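Local coordinates for glycoside hydrolase family protein (Novosphingobium sp. PP1Y, PDB 6Q2F) that probably hydrolyses terminal alpha-L-rhamnose from rhamnosylated substrates, as an alpha-L-rhamnosidase of the glycoside hydrolases, at residues G149-A161 against L170-T182. Sequence-based numbering, arbitrary orientation.
Sequences GLKKLVWSETTLA and LASPPGTTGPFQT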
ATOM      1  N   GLY A 149     -14.049  12.720 -17.043  1.00 28.18           N
ATOM      2  CA  GLY A 149     -12.734  12.572 -16.461  1.00 29.42           C
ATOM      3  C   GLY A 149     -12.625  13.233 -15.096  1.00 32.74           C
ATOM      4  O   GLY A 149     -13.535  13.925 -14.623  1.00 29.15           O
ATOM      5  N   LEU A 150     -11.481  13.014 -14.454  1.00 30.25           N
ATOM      6  CA  LEU A 150     -11.225  13.641 -13.165  1.00 33.39           C
ATOM      7  C   LEU A 150     -11.253  15.156 -13.313  1.00 29.74           C
ATOM      8  O   LEU A 150     -10.768  15.702 -14.303  1.00 30.24           O
ATOM      9  CB  LEU A 150      -9.878  13.180 -12.612  1.00 25.72           C
ATOM     10  CG  LEU A 150      -9.827  11.749 -12.060  1.00 31.28           C
ATOM     11  CD1 LEU A 150      -8.386  11.274 -12.035  1.00 31.23           C
ATOM     12  CD2 LEU A 150     -10.430  11.724 -10.657  1.00 23.49           C
ATOM     13  N   LYS A 151     -11.827  15.836 -12.320  1.00 28.60           N
ATOM     14  CA  LYS A 151     -12.108  17.266 -12.394  1.00 28.75           C
ATOM     15  C   LYS A 151     -11.498  18.007 -11.211  1.00 28.42           C
ATOM     16  O   LYS A 151     -11.500  17.509 -10.079  1.00 29.74           O
ATOM     17  CB  LYS A 151     -13.605  17.543 -12.400  1.00 30.56           C
ATOM     18  CG  LYS A 151     -14.353  16.944 -13.561  1.00 34.80           C
ATOM     19  CD  LYS A 151     -15.844  16.978 -13.258  1.00 33.53           C
ATOM     20  CE  LYS A 151     -16.630  16.172 -14.254  1.00 34.31           C
ATOM     21  NZ  LYS A 151     -16.442  14.715 -13.998  1.00 33.67           N
ATOM     22  N   LYS A 152     -11.042  19.230 -11.469  1.00 28.23           N
ATOM     23  CA  LYS A 152     -10.572  20.142 -10.438  1.00 31.15           C
ATOM     24  C   LYS A 152     -11.369  21.436 -10.524  1.00 32.21           C
ATOM     25  O   LYS A 152     -11.741  21.881 -11.616  1.00 28.71           O
ATOM     26  CB  LYS A 152      -9.086  20.477 -10.617  1.00 37.01           C
ATOM     27  CG  LYS A 152      -8.811  21.060 -12.015  1.00 35.26           C
ATOM     28  CD  LYS A 152      -7.540  21.826 -12.084  1.00 39.15           C
ATOM     29  CE  LYS A 152      -7.456  22.573 -13.396  1.00 35.54           C
ATOM     30  NZ  LYS A 152      -7.499  21.687 -14.582  1.00 31.05           N
ATOM     31  N   LEU A 153     -11.588  22.054  -9.368  1.00 36.00           N
ATOM     32  CA  LEU A 153     -12.277  23.336  -9.314  1.00 34.37           C
ATOM     33  C   LEU A 153     -11.379  24.448  -9.862  1.00 39.75           C
ATOM     34  O   LEU A 153     -10.176  24.482  -9.593  1.00 35.93           O
ATOM     35  CB  LEU A 153     -12.689  23.632  -7.866  1.00 35.95           C
ATOM     36  CG  LEU A 153     -13.736  24.712  -7.566  1.00 45.03           C
ATOM     37  CD1 LEU A 153     -15.114  24.302  -8.065  1.00 47.49           C
ATOM     38  CD2 LEU A 153     -13.774  25.020  -6.066  1.00 44.86           C
ATOM     39  N   VAL A 154     -11.971  25.358 -10.650  1.00 33.84           N
ATOM     40  CA  VAL A 154     -11.280  26.528 -11.190  1.00 28.86           C
ATOM     41  C   VAL A 154     -12.228  27.713 -11.064  1.00 36.08           C
ATOM     42  O   VAL A 154     -13.430  27.551 -10.849  1.00 38.47           O
ATOM     43  CB  VAL A 154     -10.843  26.364 -12.668  1.00 31.99           C
ATOM     44  CG1 VAL A 154      -9.663  25.378 -12.798  1.00 39.03           C
ATOM     45  CG2 VAL A 154     -12.014  25.901 -13.493  1.00 28.78           C
ATOM     46  N   TRP A 155     -11.686  28.919 -11.221  1.00 37.46           N
ATOM     47  CA  TRP A 155     -12.524  30.084 -10.968  1.00 40.23           C
ATOM     48  C   TRP A 155     -11.946  31.317 -11.629  1.00 46.41           C
ATOM     49  O   TRP A 155     -10.737  31.409 -11.856  1.00 44.37           O
ATOM     50  CB  TRP A 155     -12.689  30.351  -9.463  1.00 31.36           C
ATOM     51  CG  TRP A 155     -11.383  30.516  -8.766  1.00 31.90           C
ATOM     52  CD1 TRP A 155     -10.713  31.678  -8.546  1.00 32.78           C
ATOM     53  CD2 TRP A 155     -10.582  29.472  -8.204  1.00 30.85           C
ATOM     54  NE1 TRP A 155      -9.533  31.423  -7.884  1.00 34.59           N
ATOM     55  CE2 TRP A 155      -9.433  30.073  -7.659  1.00 34.83           C
ATOM     56  CE3 TRP A 155     -10.727  28.090  -8.111  1.00 31.10           C
ATOM     57  CZ2 TRP A 155      -8.426  29.336  -7.020  1.00 31.43           C
ATOM     58  CZ3 TRP A 155      -9.716  27.347  -7.478  1.00 33.94           C
ATOM     59  CH2 TRP A 155      -8.580  27.983  -6.948  1.00 34.65           C
ATOM     60  N   SER A 156     -12.840  32.262 -11.927  1.00 50.14           N
ATOM     61  CA  SER A 156     -12.492  33.641 -12.214  1.00 46.73           C
ATOM     62  C   SER A 156     -13.140  34.524 -11.158  1.00 50.96           C
ATOM     63  O   SER A 156     -14.120  34.134 -10.517  1.00 42.03           O
ATOM     64  CB  SER A 156     -12.957  34.077 -13.605  1.00 46.87           C
ATOM     65  OG  SER A 156     -14.355  34.300 -13.596  1.00 44.37           O
ATOM     66  N   GLU A 157     -12.563  35.697 -10.972  1.00 55.57           N
ATOM     67  CA  GLU A 157     -13.000  36.665  -9.997  1.00 55.47           C
ATOM     68  C   GLU A 157     -13.250  38.044 -10.547  1.00 54.72           C
ATOM     69  O   GLU A 157     -12.547  38.521 -11.385  1.00 54.38           O
ATOM     70  CB  GLU A 157     -11.913  36.855  -9.012  1.00 65.05           C
ATOM     71  CG  GLU A 157     -11.950  35.962  -7.831  1.00 76.58           C
ATOM     72  CD  GLU A 157     -11.089  36.511  -6.738  1.00 91.09           C
ATOM     73  OE1 GLU A 157     -10.931  37.758  -6.676  1.00 94.74           O
ATOM     74  OE2 GLU A 157     -10.571  35.701  -5.950  1.00 92.28           O
ATOM     75  N   THR A 158     -14.258  38.699 -10.032  1.00 55.36           N
ATOM     76  CA  THR A 158     -14.578  40.039 -10.498  1.00 57.41           C
ATOM     77  C   THR A 158     -15.017  40.877  -9.305  1.00 54.18           C
ATOM     78  O   THR A 158     -15.450  40.347  -8.279  1.00 59.03           O
ATOM     79  CB  THR A 158     -15.668  40.000 -11.589  1.00 59.65           C
ATOM     80  OG1 THR A 158     -15.294  39.050 -12.596  1.00 70.73           O
ATOM     81  CG2 THR A 158     -15.824  41.351 -12.256  1.00 56.27           C
ATOM     82  N   THR A 159     -14.873  42.190  -9.432  1.00 53.88           N
ATOM     83  CA  THR A 159     -15.318  43.127  -8.413  1.00 60.22           C
ATOM     84  C   THR A 159     -16.437  44.003  -8.964  1.00 62.96           C
ATOM     85  O   THR A 159     -16.464  44.319 -10.159  1.00 64.54           O
ATOM     86  CB  THR A 159     -14.168  44.002  -7.922  1.00 58.37           C
ATOM     87  OG1 THR A 159     -13.541  44.629  -9.043  1.00 67.97           O
ATOM     88  CG2 THR A 159     -13.136  43.157  -7.180  1.00 50.23           C
ATOM     89  N   LEU A 160     -17.363  44.387  -8.080  1.00 68.17           N
ATOM     90  CA  LEU A 160     -18.485  45.258  -8.413  1.00 63.01           C
ATOM     91  C   LEU A 160     -18.695  46.273  -7.300  1.00 64.36           C
ATOM     92  O   LEU A 160     -18.269  46.070  -6.160  1.00 64.11           O
ATOM     93  CB  LEU A 160     -19.785  44.474  -8.610  1.00 65.80           C
ATOM     94  CG  LEU A 160     -19.929  43.670  -9.889  1.00 75.79           C
ATOM     95  CD1 LEU A 160     -21.312  43.037  -9.916  1.00 79.38           C
ATOM     96  CD2 LEU A 160     -19.707  44.587 -11.086  1.00 79.15           C
ATOM     97  N   ALA A 161     -19.408  47.354  -7.637  1.00 61.28           N
ATOM     98  CA  ALA A 161     -19.639  48.477  -6.730  1.00 54.75           C
ATOM     99  C   ALA A 161     -20.779  48.237  -5.740  1.00 63.18           C
ATOM    100  O   ALA A 161     -20.618  48.470  -4.538  1.00 73.00           O
ATOM    101  CB  ALA A 161     -19.917  49.748  -7.536  1.00 60.23           C
ATOM    102  N   LEU A 170     -19.077  37.926 -17.285  1.00 69.72           N
ATOM    103  CA  LEU A 170     -18.195  37.295 -16.316  1.00 56.83           C
ATOM    104  C   LEU A 170     -17.130  36.504 -17.056  1.00 54.80           C
ATOM    105  O   LEU A 170     -17.455  35.585 -17.813  1.00 58.98           O
ATOM    106  CB  LEU A 170     -18.979  36.374 -15.390  1.00 59.19           C
ATOM    107  CG  LEU A 170     -19.550  36.962 -14.105  1.00 65.30           C
ATOM    108  CD1 LEU A 170     -20.194  35.862 -13.286  1.00 54.31           C
ATOM    109  CD2 LEU A 170     -18.468  37.670 -13.316  1.00 67.00           C
ATOM    110  N   ALA A 171     -15.865  36.869 -16.840  1.00 52.86           N
ATOM    111  CA  ALA A 171     -14.742  36.125 -17.406  1.00 48.41           C
ATOM    112  C   ALA A 171     -14.898  34.631 -17.139  1.00 46.62           C
ATOM    113  O   ALA A 171     -15.185  34.213 -16.017  1.00 45.62           O
ATOM    114  CB  ALA A 171     -13.424  36.624 -16.807  1.00 44.50           C
ATOM    115  N   SER A 172     -14.745  33.843 -18.192  1.00 49.92           N
ATOM    116  CA  SER A 172     -14.804  32.398 -18.076  1.00 49.37           C
ATOM    117  C   SER A 172     -13.667  31.892 -17.187  1.00 49.03           C
ATOM    118  O   SER A 172     -12.543  32.390 -17.269  1.00 48.95           O
ATOM    119  CB  SER A 172     -14.715  31.763 -19.465  1.00 58.43           C
ATOM    120  OG  SER A 172     -15.836  32.091 -20.267  1.00 80.49           O
ATOM    121  N   PRO A 173     -13.936  30.937 -16.304  1.00 44.25           N
ATOM    122  CA  PRO A 173     -12.850  30.252 -15.593  1.00 46.04           C
ATOM    123  C   PRO A 173     -11.942  29.525 -16.569  1.00 47.81           C
ATOM    124  O   PRO A 173     -12.373  29.159 -17.672  1.00 38.76           O
ATOM    125  CB  PRO A 173     -13.593  29.258 -14.687  1.00 41.18           C
ATOM    126  CG  PRO A 173     -14.941  29.838 -14.521  1.00 40.43           C
ATOM    127  CD  PRO A 173     -15.259  30.510 -15.830  1.00 38.16           C
ATOM    128  N   PRO A 174     -10.685  29.282 -16.198  1.00 48.08           N
ATOM    129  CA  PRO A 174      -9.791  28.534 -17.086  1.00 43.01           C
ATOM    130  C   PRO A 174     -10.415  27.214 -17.504  1.00 43.32           C
ATOM    131  O   PRO A 174     -11.137  26.574 -16.738  1.00 43.98           O
ATOM    132  CB  PRO A 174      -8.545  28.302 -16.226  1.00 49.23           C
ATOM    133  CG  PRO A 174      -8.612  29.348 -15.171  1.00 47.46           C
ATOM    134  CD  PRO A 174     -10.058  29.592 -14.903  1.00 42.59           C
ATOM    135  N   GLY A 175     -10.143  26.821 -18.747  1.00 40.18           N
ATOM    136  CA  GLY A 175     -10.492  25.505 -19.232  1.00 34.73           C
ATOM    137  C   GLY A 175      -9.303  24.588 -19.467  1.00 42.64           C
ATOM    138  O   GLY A 175      -9.469  23.533 -20.061  1.00 36.62           O
ATOM    139  N   THR A 176      -8.106  24.988 -19.014  1.00 39.49           N
ATOM    140  CA  THR A 176      -6.888  24.226 -19.261  1.00 40.52           C
ATOM    141  C   THR A 176      -6.903  22.888 -18.531  1.00 39.61           C
ATOM    142  O   THR A 176      -7.195  22.819 -17.334  1.00 39.39           O
ATOM    143  CB  THR A 176      -5.669  25.014 -18.787  1.00 43.51           C
ATOM    144  OG1 THR A 176      -5.804  26.384 -19.149  1.00 47.31           O
ATOM    145  CG2 THR A 176      -4.400  24.436 -19.399  1.00 40.17           C
ATOM    146  N   THR A 177      -6.548  21.829 -19.252  1.00 40.86           N
ATOM    147  CA  THR A 177      -6.287  20.548 -18.618  1.00 37.16           C
ATOM    148  C   THR A 177      -4.980  20.622 -17.825  1.00 38.81           C
ATOM    149  O   THR A 177      -3.960  21.093 -18.334  1.00 36.43           O
ATOM    150  CB  THR A 177      -6.227  19.463 -19.686  1.00 36.46           C
ATOM    151  OG1 THR A 177      -7.530  19.308 -20.259  1.00 39.00           O
ATOM    152  CG2 THR A 177      -5.772  18.141 -19.091  1.00 29.60           C
ATOM    153  N   GLY A 178      -5.009  20.172 -16.570  1.00 31.51           N
ATOM    154  CA  GLY A 178      -3.877  20.353 -15.693  1.00 32.98           C
ATOM    155  C   GLY A 178      -4.310  20.351 -14.241  1.00 35.11           C
ATOM    156  O   GLY A 178      -5.466  20.066 -13.931  1.00 30.07           O
ATOM    157  N   PRO A 179      -3.384  20.672 -13.321  1.00 37.76           N
ATOM    158  CA  PRO A 179      -3.652  20.446 -11.892  1.00 32.89           C
ATOM    159  C   PRO A 179      -4.313  21.617 -11.178  1.00 41.03           C
ATOM    160  O   PRO A 179      -4.873  21.439 -10.089  1.00 35.79           O
ATOM    161  CB  PRO A 179      -2.251  20.180 -11.320  1.00 33.96           C
ATOM    162  CG  PRO A 179      -1.343  20.995 -12.198  1.00 30.43           C
ATOM    163  CD  PRO A 179      -1.950  20.909 -13.585  1.00 34.08           C
ATOM    164  N   PHE A 180      -4.160  22.823 -11.697  1.00 38.94           N
ATOM    165  CA  PHE A 180      -4.697  23.980 -11.028  1.00 38.48           C
ATOM    166  C   PHE A 180      -4.833  25.185 -11.930  1.00 41.38           C
ATOM    167  O   PHE A 180      -3.900  25.535 -12.595  1.00 37.34           O
ATOM    168  CB  PHE A 180      -3.749  24.291  -9.905  1.00 32.66           C
ATOM    169  CG  PHE A 180      -4.105  25.477  -9.113  1.00 35.18           C
ATOM    170  CD1 PHE A 180      -3.677  26.714  -9.487  1.00 34.22           C
ATOM    171  CD2 PHE A 180      -4.824  25.345  -7.965  1.00 38.54           C
ATOM    172  CE1 PHE A 180      -3.984  27.803  -8.746  1.00 34.76           C
ATOM    173  CE2 PHE A 180      -5.148  26.432  -7.213  1.00 34.55           C
ATOM    174  CZ  PHE A 180      -4.723  27.665  -7.604  1.00 34.58           C
ATOM    175  N   GLN A 181      -5.993  25.808 -11.946  1.00 35.25           N
ATOM    176  CA  GLN A 181      -6.224  26.995 -12.741  1.00 37.37           C
ATOM    177  C   GLN A 181      -5.724  26.856 -14.166  1.00 39.81           C
ATOM    178  O   GLN A 181      -6.186  26.045 -14.916  1.00 39.17           O
ATOM    179  CB  GLN A 181      -5.775  28.275 -12.047  1.00 37.33           C
ATOM    180  CG  GLN A 181      -6.566  28.652 -10.817  1.00 38.18           C
ATOM    181  CD  GLN A 181      -7.939  29.181 -11.133  1.00 41.12           C
ATOM    182  OE1 GLN A 181      -8.694  28.553 -11.789  1.00 38.08           O
ATOM    183  NE2 GLN A 181      -8.228  30.359 -10.682  1.00 37.49           N
ATOM    184  N   THR A 182      -4.777  27.703 -14.522  1.00 37.04           N
ATOM    185  CA  THR A 182      -4.179  27.704 -15.838  1.00 41.11           C
ATOM    186  C   THR A 182      -2.997  26.771 -16.041  1.00 47.45           C
ATOM    187  O   THR A 182      -2.513  26.682 -17.123  1.00 44.56           O
ATOM    188  CB  THR A 182      -3.665  29.106 -16.217  1.00 40.53           C
ATOM    189  OG1 THR A 182      -2.855  29.612 -15.176  1.00 52.34           O
ATOM    190  CG2 THR A 182      -4.764  30.037 -16.406  1.00 38.91           C
TER
HETATM  191  O   HOH W   1      -7.633  25.459  -9.842  1.00 34.01           O
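Leu170 begins the contact with its CD2 methyl, 3.5 Å from Thr158 OG1. At Ala171 the backbone does the work: its O accepts a short hydrogen bond of 2.6 Å from Ser156 OG, the short serine side chain carrying its hydroxyl straight to the carbonyl, with OG between the backbone N and the carbonyl carbon (chi1 76°). Pro173 and Pro174, which have no N-H to give, lay apolar rings against the strand; Pro173 CB lies 3.9 Å from Val154 CG2, and Pro174 CD rests near Val154 CB. Thr176 and Gly178 offer carbonyls to Lys152, whose long chain bends at its last torsion (chi4 -60°) to bring NZ between them. Thr176 O takes its bond in the carbonyl plane, whereas Gly178 O, 2.7 Å from Lys152 NZ, is approached from above its plane. Gly178 adopts backbone angles that a side chain would obstruct. Phe180 brings CE2 within 3.8 Å of Trp155 CH2; the rings meet obliquely, centroids 5.7 Å apart and planes at 87°. The flat amide of Gln181 imitates a neighbouring strand: OE1 accepts from Trp155 N at 3.1 Å and NE2 donates to Trp155 O at 3.0 Å, while NE2 also lies over the indole face. A water joins Gln181 N to Leu153 O. The loop thus lines strand 151-160, outermost in a four-stranded antiparallel sheet; the adjoining strand 436-447 gives Lys152 NZ a further hydrogen-bond partner, Ser446 OG, and helix 382-385 packs Tyr382 against Trp155 and Phe180.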